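Local coordinates for attaching and effacing protein, pathogenesis factor (Escherichia coli, PDB 4E9L), which probably mediates adhesion of the bacterium to host cells as a member of the intimin/invasin family, this piece being a string of immunoglobulin-like domains, at residues P131-S144 and A156-M170; V206-A218 and D253-K265. One frame throughout, in Å; residues are numbered along the deposited sequence.

Interaction 1. Residues P131-S144 and A156-M170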
loop_
_atom_site.group_PDB
_atom_site.type_symbol
_atom_site.label_atom_id
_atom_site.label_comp_id
_atom_site.label_asym_id
_atom_site.label_seq_id
_atom_site.Cartn_x
_atom_site.Cartn_y
_atom_site.Cartn_z
ATOM N N PRO A 131 23.450 35.562 -3.866
ATOM C CA PRO A 131 22.006 35.259 -3.995
ATOM C C PRO A 131 21.442 34.631 -2.722
ATOM O O PRO A 131 22.129 33.852 -2.057
ATOM C CB PRO A 131 21.963 34.250 -5.150
ATOM C CG PRO A 131 23.197 34.555 -5.964
ATOM C CD PRO A 131 24.233 34.873 -4.915
ATOM N N SER A 132 20.233 35.031 -2.338
ATOM C CA SER A 132 19.584 34.505 -1.150
ATOM C C SER A 132 18.729 33.271 -1.536
ATOM O O SER A 132 17.797 33.384 -2.346
ATOM C CB SER A 132 18.768 35.589 -0.463
ATOM O OG SER A 132 17.898 35.060 0.519
ATOM N N LEU A 133 19.107 32.082 -1.007
ATOM C CA LEU A 133 18.426 30.817 -1.317
ATOM C C LEU A 133 17.608 30.338 -0.138
ATOM O O LEU A 133 18.104 30.289 0.993
ATOM C CB LEU A 133 19.422 29.693 -1.708
ATOM C CG LEU A 133 20.587 29.951 -2.673
ATOM C CD1 LEU A 133 21.363 28.660 -2.921
ATOM C CD2 LEU A 133 20.124 30.514 -4.000
ATOM N N SER A 134 16.359 29.981 -0.400
ATOM C CA SER A 134 15.449 29.437 0.600
ATOM C C SER A 134 14.593 28.337 0.006
ATOM O O SER A 134 14.674 28.062 -1.209
ATOM C CB SER A 134 14.629 30.527 1.294
ATOM O OG SER A 134 13.777 31.209 0.395
ATOM N N GLY A 135 13.837 27.676 0.884
ATOM C CA GLY A 135 13.000 26.527 0.563
ATOM C C GLY A 135 13.792 25.257 0.825
ATOM O O GLY A 135 15.025 25.310 0.974
ATOM N N ALA A 136 13.111 24.103 0.837
ATOM C CA ALA A 136 13.723 22.792 1.093
ATOM C C ALA A 136 14.972 22.504 0.241
ATOM O O ALA A 136 15.962 22.022 0.771
ATOM C CB ALA A 136 12.684 21.680 0.907
ATOM N N ALA A 137 14.926 22.824 -1.070
ATOM C CA ALA A 137 16.021 22.574 -2.005
ATOM C C ALA A 137 17.250 23.495 -1.828
ATOM O O ALA A 137 18.292 23.195 -2.393
ATOM C CB ALA A 137 15.519 22.596 -3.440
ATOM N N ALA A 138 17.163 24.565 -1.000
ATOM C CA ALA A 138 18.331 25.443 -0.753
ATOM C C ALA A 138 19.430 24.704 0.025
ATOM O O ALA A 138 20.602 25.040 -0.116
ATOM C CB ALA A 138 17.909 26.686 0.017
ATOM N N ALA A 139 19.051 23.675 0.808
ATOM C CA ALA A 139 19.971 22.850 1.623
ATOM C C ALA A 139 21.020 22.162 0.747
ATOM O O ALA A 139 20.674 21.341 -0.108
ATOM C CB ALA A 139 19.185 21.802 2.410
ATOM N N GLY A 140 22.279 22.537 0.939
ATOM C CA GLY A 140 23.387 21.967 0.176
ATOM C C GLY A 140 23.583 22.596 -1.194
ATOM O O GLY A 140 24.471 22.180 -1.944
ATOM N N SER A 141 22.723 23.560 -1.563
ATOM C CA SER A 141 22.817 24.261 -2.849
ATOM C C SER A 141 23.747 25.460 -2.695
ATOM O O SER A 141 23.735 26.110 -1.651
ATOM C CB SER A 141 21.439 24.710 -3.322
ATOM O OG SER A 141 20.623 23.589 -3.630
ATOM N N THR A 142 24.570 25.740 -3.713
ATOM C CA THR A 142 25.514 26.863 -3.671
ATOM C C THR A 142 25.379 27.737 -4.921
ATOM O O THR A 142 25.149 27.228 -6.009
ATOM C CB THR A 142 26.964 26.361 -3.518
ATOM O OG1 THR A 142 27.301 25.575 -4.662
ATOM C CG2 THR A 142 27.202 25.567 -2.208
ATOM N N ALA A 143 25.563 29.050 -4.770
ATOM C CA ALA A 143 25.478 29.972 -5.898
ATOM C C ALA A 143 26.858 30.564 -6.193
ATOM O O ALA A 143 27.643 30.845 -5.274
ATOM C CB ALA A 143 24.494 31.083 -5.586
ATOM N N SER A 144 27.142 30.776 -7.477
ATOM C CA SER A 144 28.363 31.442 -7.901
ATOM C C SER A 144 28.113 32.938 -7.613
ATOM O O SER A 144 26.995 33.327 -7.247
ATOM C CB SER A 144 28.527 31.271 -9.413
ATOM O OG SER A 144 27.477 31.951 -10.093
ATOM N N ALA A 156 23.736 34.342 -12.277
ATOM C CA ALA A 156 24.466 33.498 -11.320
ATOM C C ALA A 156 24.088 32.051 -11.553
ATOM O O ALA A 156 22.955 31.771 -11.933
ATOM C CB ALA A 156 24.176 33.898 -9.883
ATOM N N GLN A 157 25.037 31.133 -11.346
ATOM C CA GLN A 157 24.762 29.714 -11.529
ATOM C C GLN A 157 24.587 29.075 -10.173
ATOM O O GLN A 157 25.419 29.289 -9.278
ATOM C CB GLN A 157 25.912 29.021 -12.305
ATOM C CG GLN A 157 26.146 29.557 -13.726
ATOM C CD GLN A 157 24.952 29.440 -14.662
ATOM O OE1 GLN A 157 24.097 28.555 -14.538
ATOM N NE2 GLN A 157 24.899 30.320 -15.654
ATOM N N ILE A 158 23.492 28.335 -9.989
ATOM C CA ILE A 158 23.248 27.625 -8.725
ATOM C C ILE A 158 23.562 26.125 -8.890
ATOM O O ILE A 158 23.000 25.488 -9.777
ATOM C CB ILE A 158 21.820 27.875 -8.130
ATOM C CG1 ILE A 158 21.600 29.371 -7.794
ATOM C CG2 ILE A 158 21.598 27.019 -6.853
ATOM C CD1 ILE A 158 20.099 29.814 -7.805
ATOM N N SER A 159 24.472 25.577 -8.076
ATOM C CA SER A 159 24.764 24.133 -8.079
ATOM C C SER A 159 23.831 23.580 -7.019
ATOM O O SER A 159 23.921 23.983 -5.858
ATOM C CB SER A 159 26.216 23.852 -7.680
ATOM O OG SER A 159 27.108 24.487 -8.579
ATOM N N LEU A 160 22.886 22.735 -7.427
ATOM C CA LEU A 160 21.871 22.195 -6.525
ATOM C C LEU A 160 22.361 21.062 -5.693
ATOM O O LEU A 160 23.117 20.229 -6.168
ATOM C CB LEU A 160 20.616 21.752 -7.302
ATOM C CG LEU A 160 19.912 22.864 -8.091
ATOM C CD1 LEU A 160 19.032 22.278 -9.162
ATOM C CD2 LEU A 160 19.123 23.796 -7.151
ATOM N N GLY A 161 21.889 21.017 -4.460
ATOM C CA GLY A 161 22.170 19.914 -3.559
ATOM C C GLY A 161 21.314 18.720 -3.962
ATOM O O GLY A 161 20.691 18.708 -5.034
ATOM N N THR A 162 21.241 17.727 -3.084
ATOM C CA THR A 162 20.513 16.480 -3.343
ATOM C C THR A 162 19.099 16.441 -2.760
ATOM O O THR A 162 18.461 15.387 -2.832
ATOM C CB THR A 162 21.339 15.311 -2.808
ATOM O OG1 THR A 162 21.569 15.538 -1.419
ATOM C CG2 THR A 162 22.660 15.143 -3.536
ATOM N N THR A 163 18.603 17.562 -2.180
ATOM C CA THR A 163 17.261 17.618 -1.585
ATOM C C THR A 163 16.267 18.187 -2.581
ATOM O O THR A 163 16.465 19.308 -3.054
ATOM C CB THR A 163 17.264 18.480 -0.292
ATOM O OG1 THR A 163 18.239 17.954 0.607
ATOM C CG2 THR A 163 15.878 18.539 0.387
ATOM N N ALA A 164 15.175 17.449 -2.859
ATOM C CA ALA A 164 14.134 17.914 -3.787
ATOM C C ALA A 164 13.120 18.834 -3.099
ATOM O O ALA A 164 12.984 18.817 -1.882
ATOM C CB ALA A 164 13.434 16.721 -4.435
ATOM N N GLY A 165 12.418 19.639 -3.883
ATOM C CA GLY A 165 11.429 20.550 -3.324
ATOM C C GLY A 165 11.547 21.965 -3.838
ATOM O O GLY A 165 12.187 22.211 -4.862
ATOM N N GLU A 166 10.929 22.905 -3.134
ATOM C CA GLU A 166 10.932 24.289 -3.570
ATOM C C GLU A 166 12.288 24.969 -3.361
ATOM O O GLU A 166 12.964 24.738 -2.355
ATOM C CB GLU A 166 9.842 25.076 -2.822
ATOM C CG GLU A 166 9.345 26.302 -3.579
ATOM C CD GLU A 166 8.306 27.150 -2.862
ATOM O OE1 GLU A 166 7.866 26.769 -1.752
ATOM O OE2 GLU A 166 7.923 28.202 -3.423
ATOM N N LEU A 167 12.677 25.784 -4.338
ATOM C CA LEU A 167 13.861 26.629 -4.254
ATOM C C LEU A 167 13.375 28.059 -4.566
ATOM O O LEU A 167 12.776 28.287 -5.614
ATOM C CB LEU A 167 14.978 26.217 -5.215
ATOM C CG LEU A 167 16.207 27.156 -5.210
ATOM C CD1 LEU A 167 17.069 26.936 -3.955
ATOM C CD2 LEU A 167 17.042 26.974 -6.464
ATOM N N ASP A 168 13.560 28.978 -3.621
ATOM C CA ASP A 168 13.191 30.391 -3.754
ATOM C C ASP A 168 14.485 31.181 -3.811
ATOM O O ASP A 168 15.360 30.976 -2.966
ATOM C CB ASP A 168 12.373 30.855 -2.538
ATOM C CG ASP A 168 10.978 30.269 -2.422
ATOM O OD1 ASP A 168 10.644 29.362 -3.219
ATOM O OD2 ASP A 168 10.216 30.724 -1.531
ATOM N N VAL A 169 14.639 32.033 -4.818
ATOM C CA VAL A 169 15.853 32.841 -4.983
ATOM C C VAL A 169 15.478 34.318 -5.051
ATOM O O VAL A 169 14.624 34.718 -5.855
ATOM C CB VAL A 169 16.710 32.386 -6.211
ATOM C CG1 VAL A 169 18.031 33.155 -6.304
ATOM C CG2 VAL A 169 16.977 30.880 -6.174
ATOM N N MET A 170 16.122 35.123 -4.204
ATOM C CA MET A 170 15.918 36.568 -4.170
ATOM C C MET A 170 17.295 37.280 -4.222
ATOM O O MET A 170 18.159 36.986 -3.370
ATOM C CB MET A 170 15.105 36.959 -2.892
ATOM C CG MET A 170 15.071 38.470 -2.568
ATOM S SD MET A 170 14.102 39.484 -3.757
ATOM C CE MET A 170 12.411 39.127 -3.218
HETATM O O HOH W 1 19.238 20.382 -2.254
HETATM O O HOH W 2 26.030 22.331 -4.092
#
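S141 turns its hydroxyl across to segment 156-170, where OG accepts the backbone N-H of G161 at 3.0 Å in a nearly straight bond (164° at the hydrogen). The same OG donates to A137 O at 2.7 Å, in the carbonyl plane, so one hydroxyl ties the short 3-10 segment 136-138 to the loop after strand 153-159. With OG set anti to its carbonyl carbon (chi1 -66°), it also lies against L160, 3.8 Å from CD2. A second hydroxyl does similar work at the far end: S144 OG takes the N-H of Q157 at 2.9 Å, while S144 N bonds back to Q157 O.

The two hydroxyls bracket one antiparallel ladder, in which T142 pairs with S159; a second, in the other sheet, pairs S132 and S134 with M170 and D168, and A137 N reaches E166 O beyond it. Between the ladders the apolar side chains close up. L133 CD2 lies alongside V169 CG2 at 3.8 Å, both side chains pointing the same way, and meets I158 CD1 at 3.9 Å as those two slide past each other in opposite directions. L167 CD1 comes within 3.8 Å of A138 CA, against the first residue of the type II turn A138-S141.

Further out, V109 touches I158, L160 and L167, V187 touches L160 and L167, I96 and L98 touch V169, and Q157 sends OE1 to T110. Strands 142-148 and 153-159 belong to one sheet, 132-134 and 165-173 to the other, so the contact bridges both layers of an immunoglobulin-like beta sandwich, the invasin-type domain.

Interaction 2. Residues V206-A218 and D253-K265; sequences VKAGESTTVTLVA and DGSYVATLTTGGK
V214 and L260 make the tight apolar meeting here: their side chains cross obliquely, V214 CG2 3.6 Å from L260 CB, on the face shared with T212, L216, Y256 and A258. Farther along it, A218 CB lies 4.0 Å from Y256 CE2, and the ring presents its edge to L216 O. The backbones of these strands form a regular antiparallel ladder from S211-T261 to V217-S255, with V214 N to A258 O almost straight at 179°.

The opposite face, of serines and threonines with V217 and V257, is partly exposed. T213 OG1 and T259 OG1 are joined through one water, and V257 CG1 touches T215 OG1 at 3.7 Å, the two side chains lying side by side.

At the turn end T262 takes over. Its OG1, held between its own N and carbonyl carbon (chi1 66°), donates to E210 O at 2.9 Å on a lone pair, and T262 N bonds to the same oxygen. G209 N adds only weak bonds, to T262 OG1 and to G263 O.

Strands 198-201 and 244-252 flank 211-217 and 255-261, the central pair of a four-stranded sheet. From the facing sheet, L269 and V271 meet L260, P273 meets L216, L287 meets T212, and V289 meets T262 beyond the strand end.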
loop_
_atom_site.group_PDB
_atom_site.type_symbol
_atom_site.label_atom_id
_atom_site.label_comp_id
_atom_site.label_asym_id
_atom_site.label_seq_id
_atom_site.Cartn_x
_atom_site.Cartn_y
_atom_site.Cartn_z
ATOM N N VAL A 206 -3.993 -13.748 2.675
ATOM C CA VAL A 206 -5.273 -13.219 2.173
ATOM C C VAL A 206 -6.153 -14.392 1.751
ATOM O O VAL A 206 -5.663 -15.325 1.111
ATOM C CB VAL A 206 -5.077 -12.175 1.023
ATOM C CG1 VAL A 206 -6.418 -11.677 0.470
ATOM C CG2 VAL A 206 -4.215 -10.995 1.486
ATOM N N LYS A 207 -7.426 -14.365 2.149
ATOM C CA LYS A 207 -8.378 -15.412 1.779
ATOM C C LYS A 207 -8.743 -15.295 0.297
ATOM O O LYS A 207 -8.904 -14.175 -0.215
ATOM C CB LYS A 207 -9.626 -15.361 2.654
ATOM C CG LYS A 207 -9.355 -15.708 4.108
ATOM C CD LYS A 207 -10.676 -15.925 4.836
ATOM C CE LYS A 207 -10.472 -16.443 6.244
ATOM N NZ LYS A 207 -10.141 -15.354 7.199
ATOM N N ALA A 208 -8.851 -16.458 -0.394
ATOM C CA ALA A 208 -9.191 -16.535 -1.820
ATOM C C ALA A 208 -10.466 -15.732 -2.104
ATOM O O ALA A 208 -11.462 -15.904 -1.424
ATOM C CB ALA A 208 -9.382 -18.002 -2.238
ATOM N N GLY A 209 -10.396 -14.835 -3.082
ATOM C CA GLY A 209 -11.508 -13.958 -3.450
ATOM C C GLY A 209 -11.465 -12.609 -2.749
ATOM O O GLY A 209 -12.172 -11.687 -3.150
ATOM N N GLU A 210 -10.656 -12.476 -1.679
ATOM C CA GLU A 210 -10.574 -11.231 -0.903
ATOM C C GLU A 210 -9.393 -10.392 -1.375
ATOM O O GLU A 210 -8.565 -10.843 -2.180
ATOM C CB GLU A 210 -10.509 -11.495 0.628
ATOM C CG GLU A 210 -11.620 -12.382 1.195
ATOM C CD GLU A 210 -13.046 -11.921 0.962
ATOM O OE1 GLU A 210 -13.282 -10.691 0.911
ATOM O OE2 GLU A 210 -13.933 -12.797 0.835
ATOM N N SER A 211 -9.328 -9.174 -0.884
ATOM C CA SER A 211 -8.304 -8.252 -1.328
ATOM C C SER A 211 -7.515 -7.668 -0.174
ATOM O O SER A 211 -7.927 -7.789 0.989
ATOM C CB SER A 211 -8.976 -7.136 -2.123
ATOM O OG SER A 211 -9.827 -6.394 -1.267
ATOM N N THR A 212 -6.365 -7.060 -0.496
ATOM C CA THR A 212 -5.510 -6.326 0.442
ATOM C C THR A 212 -5.005 -5.042 -0.241
ATOM O O THR A 212 -5.179 -4.875 -1.448
ATOM C CB THR A 212 -4.369 -7.219 1.023
ATOM O OG1 THR A 212 -3.777 -6.545 2.139
ATOM C CG2 THR A 212 -3.266 -7.509 0.021
ATOM N N THR A 213 -4.393 -4.143 0.537
ATOM C CA THR A 213 -3.827 -2.902 0.041
ATOM C C THR A 213 -2.341 -3.074 -0.161
ATOM O O THR A 213 -1.639 -3.633 0.691
ATOM C CB THR A 213 -4.123 -1.710 0.983
ATOM O OG1 THR A 213 -5.536 -1.626 1.173
ATOM C CG2 THR A 213 -3.609 -0.384 0.401
ATOM N N VAL A 214 -1.886 -2.632 -1.306
ATOM C CA VAL A 214 -0.467 -2.628 -1.675
ATOM C C VAL A 214 -0.032 -1.174 -1.549
ATOM O O VAL A 214 -0.721 -0.303 -2.082
ATOM C CB VAL A 214 -0.252 -3.133 -3.122
ATOM C CG1 VAL A 214 1.238 -3.150 -3.484
ATOM C CG2 VAL A 214 -0.848 -4.502 -3.303
ATOM N N THR A 215 1.096 -0.905 -0.871
ATOM C CA THR A 215 1.631 0.462 -0.768
ATOM C C THR A 215 3.032 0.494 -1.422
ATOM O O THR A 215 3.880 -0.365 -1.130
ATOM C CB THR A 215 1.716 0.928 0.720
ATOM O OG1 THR A 215 0.430 0.882 1.335
ATOM C CG2 THR A 215 2.237 2.357 0.860
ATOM N N LEU A 216 3.264 1.482 -2.299
ATOM C CA LEU A 216 4.574 1.727 -2.894
ATOM C C LEU A 216 5.086 3.068 -2.333
ATOM O O LEU A 216 4.355 4.053 -2.347
ATOM C CB LEU A 216 4.506 1.823 -4.438
ATOM C CG LEU A 216 5.821 2.306 -5.129
ATOM C CD1 LEU A 216 6.935 1.212 -5.079
ATOM C CD2 LEU A 216 5.562 2.700 -6.577
ATOM N N VAL A 217 6.332 3.110 -1.860
ATOM C CA VAL A 217 6.944 4.375 -1.469
ATOM C C VAL A 217 8.075 4.521 -2.516
ATOM O O VAL A 217 8.996 3.704 -2.567
ATOM C CB VAL A 217 7.388 4.467 0.020
ATOM C CG1 VAL A 217 8.113 5.781 0.274
ATOM C CG2 VAL A 217 6.174 4.382 0.946
ATOM N N ALA A 218 7.900 5.449 -3.437
ATOM C CA ALA A 218 8.832 5.600 -4.554
ATOM C C ALA A 218 9.834 6.684 -4.231
ATOM O O ALA A 218 9.450 7.788 -3.824
ATOM C CB ALA A 218 8.071 5.960 -5.823
ATOM N N ASP A 253 3.727 12.733 -0.960
ATOM C CA ASP A 253 5.093 12.403 -0.528
ATOM C C ASP A 253 5.598 11.062 -1.096
ATOM O O ASP A 253 6.206 10.253 -0.375
ATOM C CB ASP A 253 5.256 12.506 1.014
ATOM C CG ASP A 253 5.027 13.892 1.615
ATOM O OD1 ASP A 253 5.202 14.904 0.883
ATOM O OD2 ASP A 253 4.712 13.968 2.823
ATOM N N GLY A 254 5.314 10.842 -2.383
ATOM C CA GLY A 254 5.747 9.659 -3.127
ATOM C C GLY A 254 5.180 8.331 -2.664
ATOM O O GLY A 254 5.781 7.282 -2.900
ATOM N N SER A 255 4.020 8.369 -2.004
ATOM C CA SER A 255 3.323 7.181 -1.528
ATOM C C SER A 255 2.183 6.889 -2.504
ATOM O O SER A 255 1.468 7.806 -2.895
ATOM C CB SER A 255 2.775 7.430 -0.123
ATOM O OG SER A 255 2.072 6.286 0.326
ATOM N N TYR A 256 2.015 5.626 -2.916
ATOM C CA TYR A 256 0.934 5.243 -3.854
ATOM C C TYR A 256 0.290 3.987 -3.327
ATOM O O TYR A 256 0.990 3.116 -2.813
ATOM C CB TYR A 256 1.476 4.950 -5.274
ATOM C CG TYR A 256 2.259 6.091 -5.872
ATOM C CD1 TYR A 256 1.692 6.919 -6.833
ATOM C CD2 TYR A 256 3.582 6.331 -5.495
ATOM C CE1 TYR A 256 2.418 7.961 -7.406
ATOM C CE2 TYR A 256 4.314 7.378 -6.054
ATOM C CZ TYR A 256 3.725 8.191 -7.007
ATOM O OH TYR A 256 4.419 9.231 -7.552
ATOM N N VAL A 257 -1.028 3.871 -3.454
ATOM C CA VAL A 257 -1.698 2.651 -2.975
ATOM C C VAL A 257 -2.548 2.017 -4.061
ATOM O O VAL A 257 -3.059 2.721 -4.934
ATOM C CB VAL A 257 -2.519 2.856 -1.669
ATOM C CG1 VAL A 257 -1.625 3.338 -0.508
ATOM C CG2 VAL A 257 -3.707 3.810 -1.899
ATOM N N ALA A 258 -2.747 0.690 -3.986
ATOM C CA ALA A 258 -3.615 -0.018 -4.940
ATOM C C ALA A 258 -4.241 -1.178 -4.220
ATOM O O ALA A 258 -3.736 -1.610 -3.176
ATOM C CB ALA A 258 -2.804 -0.516 -6.149
ATOM N N THR A 259 -5.340 -1.691 -4.776
ATOM C CA THR A 259 -6.027 -2.880 -4.275
ATOM C C THR A 259 -5.593 -4.108 -5.057
ATOM O O THR A 259 -5.724 -4.156 -6.280
ATOM C CB THR A 259 -7.549 -2.722 -4.324
ATOM O OG1 THR A 259 -7.898 -1.533 -3.623
ATOM C CG2 THR A 259 -8.280 -3.942 -3.700
ATOM N N LEU A 260 -5.132 -5.117 -4.337
ATOM C CA LEU A 260 -4.737 -6.387 -4.930
ATOM C C LEU A 260 -5.883 -7.334 -4.588
ATOM O O LEU A 260 -6.168 -7.527 -3.401
ATOM C CB LEU A 260 -3.407 -6.878 -4.287
ATOM C CG LEU A 260 -2.739 -8.148 -4.863
ATOM C CD1 LEU A 260 -1.323 -8.288 -4.328
ATOM C CD2 LEU A 260 -3.477 -9.399 -4.429
ATOM N N THR A 261 -6.557 -7.892 -5.608
ATOM C CA THR A 261 -7.651 -8.839 -5.376
ATOM C C THR A 261 -7.149 -10.231 -5.751
ATOM O O THR A 261 -6.653 -10.422 -6.859
ATOM C CB THR A 261 -8.927 -8.481 -6.182
ATOM O OG1 THR A 261 -9.252 -7.097 -6.030
ATOM C CG2 THR A 261 -10.139 -9.344 -5.771
ATOM N N THR A 262 -7.286 -11.196 -4.851
ATOM C CA THR A 262 -6.876 -12.580 -5.166
ATOM C C THR A 262 -8.036 -13.275 -5.884
ATOM O O THR A 262 -9.176 -12.834 -5.767
ATOM C CB THR A 262 -6.532 -13.355 -3.876
ATOM O OG1 THR A 262 -7.726 -13.501 -3.123
ATOM C CG2 THR A 262 -5.454 -12.661 -3.037
ATOM N N GLY A 263 -7.743 -14.372 -6.584
ATOM C CA GLY A 263 -8.775 -15.189 -7.222
ATOM C C GLY A 263 -8.981 -16.464 -6.416
ATOM O O GLY A 263 -8.640 -16.495 -5.231
ATOM N N GLY A 264 -9.445 -17.532 -7.070
ATOM C CA GLY A 264 -9.726 -18.818 -6.424
ATOM C C GLY A 264 -8.550 -19.758 -6.214
ATOM O O GLY A 264 -8.706 -20.853 -5.648
ATOM N N LYS A 265 -7.373 -19.351 -6.708
ATOM C CA LYS A 265 -6.158 -20.162 -6.627
ATOM C C LYS A 265 -5.374 -19.804 -5.373
ATOM O O LYS A 265 -5.058 -18.634 -5.169
ATOM C CB LYS A 265 -5.306 -19.941 -7.893
ATOM C CG LYS A 265 -4.499 -21.157 -8.287
ATOM C CD LYS A 265 -3.911 -20.988 -9.672
ATOM C CE LYS A 265 -3.065 -22.176 -10.046
ATOM N NZ LYS A 265 -2.033 -21.800 -11.057
HETATM O O HOH W 3 -7.537 -2.079 -0.701
#

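Overall arrangement
Interaction 1 closes before interaction 2 opens along the chain, and the two fall in successive invasin-type domains. Their centres are about 38 Å apart, yet the nearest atoms come to about 9 Å without touching, and no sheet is shared. Interaction 1 spans both sheets of its sandwich, whereas interaction 2 lies mainly within one sheet, pairing its central strands. Near the junction, T162 and A164 of interaction 1 hydrogen-bond to N224 in the next domain. At the far end of that domain, G264 of interaction 2 bonds to N326. Interaction 2 lies near the middle of an elongated row of domains, consistent with a rod-like stalk of a surface adhesin.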